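Local coordinates for protein beta-lactamase (Sphaerobacter thermophilus, PDB 4EWF) that probably hydrolyses the amide bond of beta-lactams to give substituted beta-amino acids, at residues S88-H93 against I110-N115; D104-T109 against N119-L124. All coordinates share one frame; numbering follows the deposited sequence. Where two conformers were deposited one is given.

Interaction 1: S88-H93 against I110-N115. With SO4 (sulfate ion), chain F.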
loop_
_atom_site.group_PDB
_atom_site.type_symbol
_atom_site.label_atom_id
_atom_site.label_comp_id
_atom_site.label_asym_id
_atom_site.label_seq_id
_atom_site.Cartn_x
_atom_site.Cartn_y
_atom_site.Cartn_z
ATOM N N SER A 88 12.364 3.415 -8.358
ATOM C CA SER A 88 11.490 4.566 -8.165
ATOM C C SER A 88 12.030 5.525 -7.089
ATOM O O SER A 88 12.708 5.115 -6.142
ATOM C CB SER A 88 10.088 4.070 -7.804
ATOM O OG SER A 88 10.177 3.187 -6.697
ATOM N N GLY A 89 11.737 6.809 -7.251
ATOM C CA GLY A 89 12.226 7.806 -6.328
ATOM C C GLY A 89 12.885 8.975 -7.031
ATOM O O GLY A 89 13.047 8.991 -8.257
ATOM N N VAL A 90 13.266 9.962 -6.238
ATOM C CA VAL A 90 13.898 11.158 -6.763
ATOM C C VAL A 90 15.274 11.392 -6.103
ATOM O O VAL A 90 16.211 11.963 -6.713
ATOM C CB VAL A 90 12.924 12.354 -6.619
ATOM C CG1 VAL A 90 12.834 12.842 -5.177
ATOM C CG2 VAL A 90 13.299 13.451 -7.547
ATOM N N LEU A 91 15.423 10.915 -4.872
ATOM C CA LEU A 91 16.672 11.146 -4.129
ATOM C C LEU A 91 17.894 10.598 -4.842
ATOM O O LEU A 91 18.978 11.176 -4.744
ATOM C CB LEU A 91 16.593 10.563 -2.709
ATOM C CG LEU A 91 15.564 11.234 -1.788
ATOM C CD1 LEU A 91 15.574 10.597 -0.387
ATOM C CD2 LEU A 91 15.818 12.744 -1.693
ATOM N N LEU A 92 17.728 9.494 -5.566
ATOM C CA LEU A 92 18.870 8.927 -6.255
ATOM C C LEU A 92 19.542 9.882 -7.207
ATOM O O LEU A 92 20.691 9.670 -7.539
ATOM C CB LEU A 92 18.559 7.608 -6.976
ATOM C CG LEU A 92 17.352 7.269 -7.860
ATOM C CD1 LEU A 92 16.442 8.425 -8.269
ATOM C CD2 LEU A 92 17.802 6.417 -9.053
ATOM N N HIS A 93 18.846 10.928 -7.643
ATOM C CA HIS A 93 19.432 11.867 -8.599
ATOM C C HIS A 93 19.687 13.254 -8.011
ATOM O O HIS A 93 20.121 14.156 -8.724
ATOM C CB HIS A 93 18.536 12.008 -9.833
ATOM C CG HIS A 93 18.364 10.738 -10.602
ATOM N ND1 HIS A 93 19.428 10.031 -11.116
ATOM C CD2 HIS A 93 17.249 10.050 -10.948
ATOM C CE1 HIS A 93 18.979 8.952 -11.734
ATOM N NE2 HIS A 93 17.660 8.942 -11.651
ATOM N N ILE A 110 6.139 7.272 0.683
ATOM C CA ILE A 110 4.729 6.981 0.428
ATOM C C ILE A 110 4.208 7.574 -0.891
ATOM O O ILE A 110 3.560 6.877 -1.672
ATOM C CB ILE A 110 3.849 7.465 1.615
ATOM C CG1 ILE A 110 4.241 6.729 2.900
ATOM C CG2 ILE A 110 2.377 7.260 1.322
ATOM C CD1 ILE A 110 4.142 5.187 2.798
ATOM N N SER A 111 4.481 8.852 -1.131
ATOM C CA SER A 111 3.887 9.562 -2.266
ATOM C C SER A 111 4.354 9.046 -3.623
ATOM O O SER A 111 3.550 8.886 -4.552
ATOM C CB SER A 111 4.161 11.072 -2.172
ATOM O OG SER A 111 5.546 11.339 -2.305
ATOM N N ILE A 112 5.655 8.806 -3.747
ATOM C CA ILE A 112 6.222 8.385 -5.021
ATOM C C ILE A 112 7.073 7.120 -4.906
ATOM O O ILE A 112 7.779 6.749 -5.851
ATOM C CB ILE A 112 7.085 9.507 -5.662
ATOM C CG1 ILE A 112 8.349 9.759 -4.836
ATOM C CG2 ILE A 112 6.295 10.792 -5.786
ATOM C CD1 ILE A 112 9.445 10.484 -5.626
ATOM N N SER A 113 7.026 6.468 -3.749
ATOM C CA SER A 113 7.737 5.200 -3.568
ATOM C C SER A 113 9.264 5.334 -3.690
ATOM O O SER A 113 9.944 4.515 -4.330
ATOM C CB SER A 113 7.203 4.142 -4.538
ATOM O OG SER A 113 7.274 2.860 -3.931
ATOM N N ASP A 114 9.809 6.371 -3.064
ATOM C CA ASP A 114 11.239 6.619 -3.164
ATOM C C ASP A 114 12.044 5.545 -2.421
ATOM O O ASP A 114 11.984 5.438 -1.193
ATOM C CB ASP A 114 11.557 8.016 -2.629
ATOM C CG ASP A 114 12.948 8.467 -2.994
ATOM O OD1 ASP A 114 13.092 9.555 -3.604
ATOM O OD2 ASP A 114 13.894 7.726 -2.666
ATOM N N ASN A 115 12.789 4.760 -3.189
ATOM C CA ASN A 115 13.538 3.616 -2.683
ATOM C C ASN A 115 14.701 4.030 -1.774
ATOM O O ASN A 115 15.000 3.343 -0.805
ATOM C CB ASN A 115 14.059 2.740 -3.835
ATOM C CG ASN A 115 12.973 1.832 -4.440
ATOM O OD1 ASN A 115 11.893 1.674 -3.874
ATOM N ND2 ASN A 115 13.274 1.227 -5.587
HETATM S S SO4 F . 22.914 10.824 -11.446
HETATM O O1 SO4 F . 23.830 10.141 -10.532
HETATM O O2 SO4 F . 21.593 10.910 -10.835
HETATM O O3 SO4 F . 23.390 12.179 -11.723
HETATM O O4 SO4 F . 22.823 10.072 -12.695
HETATM O O HOH W 1 11.468 0.550 -8.020
HETATM O O HOH W 2 15.674 7.529 -4.619
#
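A chi1 of -167° sends the D114 carboxylate away from its own N and across G89 to the N-H groups of V90 and L91; OG of S88, set between its own backbone N and carbonyl carbon (chi1 53°), faces S113. OD1 of D114 accepts two nearly straight bonds: V90 N, at 2.7 Å, comes down from above the carboxylate plane, whereas L91 N uses the syn lone pair at 3.0 Å. The other oxygen, OD2, receives water 2, which also takes the N-H of L92, and caps A117 N at the start of helix 115-125. One N-cap aspartate thus ties the loop 88-93 to a helix end, whose dipole would favour its negative charge. Its neighbours S113 and N115 fit the SxN motif of class A beta-lactamases: S113 OG bonds to S52, K55 and K216, and N115 OD1 to K55. S88 holds the main chain of this motif with both its carbonyl and its hydroxyl: N115 N donates to S88 O at 3.0 Å, and S88 OG donates to S113 O at 2.7 Å. Water 1 links S88 N to N115 ND2, which also bonds to P86 O. G89, its CA 3.4 Å from D114 OD1, has backbone angles and surroundings that leave no room for a CB. Beside it, CD1 of I112 lies 4.1 Å from CB of V90.

Interaction 2: D104-T109 against N119-L124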
loop_
_atom_site.group_PDB
_atom_site.type_symbol
_atom_site.label_atom_id
_atom_site.label_comp_id
_atom_site.label_asym_id
_atom_site.label_seq_id
_atom_site.Cartn_x
_atom_site.Cartn_y
_atom_site.Cartn_z
ATOM N N ASP A 104 10.176 14.369 5.681
ATOM C CA ASP A 104 10.453 14.339 4.247
ATOM C C ASP A 104 10.596 12.886 3.769
ATOM O O ASP A 104 10.053 12.501 2.730
ATOM C CB ASP A 104 11.771 15.052 3.902
ATOM C CG ASP A 104 11.725 16.569 4.130
ATOM O OD1 ASP A 104 10.625 17.167 4.200
ATOM O OD2 ASP A 104 12.828 17.159 4.225
ATOM N N LEU A 105 11.359 12.087 4.513
ATOM C CA LEU A 105 11.603 10.700 4.104
ATOM C C LEU A 105 10.325 9.868 4.041
ATOM O O LEU A 105 10.141 9.069 3.113
ATOM C CB LEU A 105 12.634 10.028 5.011
ATOM C CG LEU A 105 14.046 10.624 5.050
ATOM C CD1 LEU A 105 14.954 9.689 5.846
ATOM C CD2 LEU A 105 14.596 10.831 3.659
ATOM N N VAL A 106 9.459 10.033 5.035
ATOM C CA VAL A 106 8.182 9.320 5.045
ATOM C C VAL A 106 7.366 9.752 3.835
ATOM O O VAL A 106 6.811 8.920 3.117
ATOM C CB VAL A 106 7.388 9.598 6.353
ATOM C CG1 VAL A 106 5.996 8.962 6.299
ATOM C CG2 VAL A 106 8.167 9.058 7.539
ATOM N N TYR A 107 7.324 11.061 3.593
ATOM C CA TYR A 107 6.558 11.592 2.470
ATOM C C TYR A 107 7.025 11.054 1.111
ATOM O O TYR A 107 6.206 10.602 0.303
ATOM C CB TYR A 107 6.545 13.133 2.448
ATOM C CG TYR A 107 5.982 13.624 1.138
ATOM C CD1 TYR A 107 4.611 13.579 0.895
ATOM C CD2 TYR A 107 6.817 14.071 0.123
ATOM C CE1 TYR A 107 4.086 13.977 -0.309
ATOM C CE2 TYR A 107 6.303 14.478 -1.089
ATOM C CZ TYR A 107 4.942 14.423 -1.300
ATOM O OH TYR A 107 4.420 14.826 -2.497
ATOM N N LEU A 108 8.332 11.097 0.859
ATOM C CA LEU A 108 8.892 10.560 -0.382
ATOM C C LEU A 108 8.669 9.052 -0.517
ATOM O O LEU A 108 8.360 8.539 -1.597
ATOM C CB LEU A 108 10.388 10.897 -0.497
ATOM C CG LEU A 108 10.688 12.394 -0.588
ATOM C CD1 LEU A 108 12.180 12.624 -0.470
ATOM C CD2 LEU A 108 10.150 12.983 -1.888
ATOM N N THR A 109 8.807 8.348 0.597
ATOM C CA THR A 109 8.557 6.909 0.637
ATOM C C THR A 109 7.122 6.547 0.167
ATOM O O THR A 109 6.930 5.656 -0.662
ATOM C CB THR A 109 8.827 6.345 2.056
ATOM O OG1 THR A 109 10.238 6.385 2.327
ATOM C CG2 THR A 109 8.346 4.892 2.177
ATOM N N ASN A 119 14.989 2.917 2.163
ATOM C CA ASN A 119 16.153 2.269 2.756
ATOM C C ASN A 119 16.786 3.055 3.909
ATOM O O ASN A 119 17.353 2.467 4.830
ATOM C CB ASN A 119 17.196 1.911 1.689
ATOM C CG ASN A 119 16.687 0.852 0.714
ATOM O OD1 ASN A 119 15.638 0.249 0.939
ATOM N ND2 ASN A 119 17.426 0.623 -0.372
ATOM N N LEU A 120 16.681 4.377 3.852
ATOM C CA LEU A 120 17.109 5.230 4.957
ATOM C C LEU A 120 16.238 5.015 6.213
ATOM O O LEU A 120 16.760 4.940 7.330
ATOM C CB LEU A 120 17.100 6.700 4.528
ATOM C CG LEU A 120 18.244 7.139 3.595
ATOM C CD1 LEU A 120 17.986 8.557 3.063
ATOM C CD2 LEU A 120 19.603 7.077 4.315
ATOM N N LEU A 121 14.920 4.920 6.026
ATOM C CA LEU A 121 13.995 4.629 7.125
ATOM C C LEU A 121 14.214 3.217 7.693
ATOM O O LEU A 121 14.106 2.996 8.896
ATOM C CB LEU A 121 12.546 4.776 6.651
ATOM C CG LEU A 121 12.116 6.185 6.226
ATOM C CD1 LEU A 121 10.683 6.169 5.695
ATOM C CD2 LEU A 121 12.235 7.143 7.390
ATOM N N ILE A 122 14.492 2.259 6.812
ATOM C CA ILE A 122 14.811 0.903 7.248
ATOM C C ILE A 122 16.070 0.911 8.112
ATOM O O ILE A 122 16.132 0.234 9.147
ATOM C CB ILE A 122 14.975 -0.046 6.057
ATOM C CG1 ILE A 122 13.634 -0.211 5.338
ATOM C CG2 ILE A 122 15.515 -1.404 6.511
ATOM C CD1 ILE A 122 13.696 -1.179 4.179
ATOM N N ASP A 123 17.062 1.704 7.725
ATOM C CA ASP A 123 18.274 1.821 8.545
ATOM C C ASP A 123 17.986 2.461 9.907
ATOM O O ASP A 123 18.623 2.136 10.909
ATOM C CB ASP A 123 19.341 2.659 7.841
ATOM C CG ASP A 123 20.072 1.888 6.748
ATOM O OD1 ASP A 123 19.995 0.634 6.732
ATOM O OD2 ASP A 123 20.733 2.545 5.910
ATOM N N LEU A 124 17.056 3.402 9.945
ATOM C CA LEU A 124 16.816 4.135 11.184
ATOM C C LEU A 124 16.073 3.266 12.198
ATOM O O LEU A 124 16.404 3.237 13.369
ATOM C CB LEU A 124 15.986 5.378 10.899
ATOM C CG LEU A 124 16.712 6.535 10.229
ATOM C CD1 LEU A 124 15.704 7.610 9.921
ATOM C CD2 LEU A 124 17.823 7.060 11.136
#
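L120 and L121 of helix 119-124 make the contact with L105, V106 and T109 of helix 104-109; the two axes approach to 10.1 Å at a signed crossing angle of -131°. L120 comes first, its side chain lying roughly at right angles to that of L105. CB of L120 sits 3.9 Å from CD1 of L105, and CD1 of L120 meets CD2 of L105, so both branches of L105 are engaged. L121 follows and covers more of the partner helix. CG of L121 stands anti to its carbonyl carbon (chi1 -64°), and the extended chi2 parts the two methyls between different neighbours. The L121 and L105 side chains run past each other in opposite directions, CD2 of L121 lying 3.8 Å from CB of L105. CD1 of L121 runs end-on to T109, 3.4 Å from OG1, and also lies 4.3 Å from CG2 of V106. The T109 hydroxyl is turned back into its own helix: OG1 donates to L105 O at 2.8 Å, while T109 N reaches the same oxygen from the opposite face of the carbonyl plane. The buried polar atom is therefore satisfied although a methyl packs on it. L124, one turn after L121, has its CB directed to the partner helix and packs on L102. V106 also touches M59, V62 and Y63 of helix 55-67, and T109 touches K55, so the packing continues to helix 55-67, which carries K55, the lysine of a probable SxxK motif, an arrangement that belongs to the all-helical domain of the serine beta-lactamase fold.

Both contacts draw on helix 102-111 and the helix that follows it, but at different levels of the helical domain. Interaction 2 is a wholly buried, apolar seam between the two helix bodies, without a hydrogen bond across it. Interaction 1, partly buried, lies where one helix ends and the next begins, and it is mainly polar, with main-chain groups, one carboxylate and waters fixing a loop against the stretch whose S113 and N115 reach the probable active-site residues. Their centres are 10 Å apart and they touch: D114 N lies 3.0 Å from L108 O, probably as a hydrogen bond, and CD2 of L91 packs 3.8 Å from CD1 of L108, carrying the apolar packing into the loop.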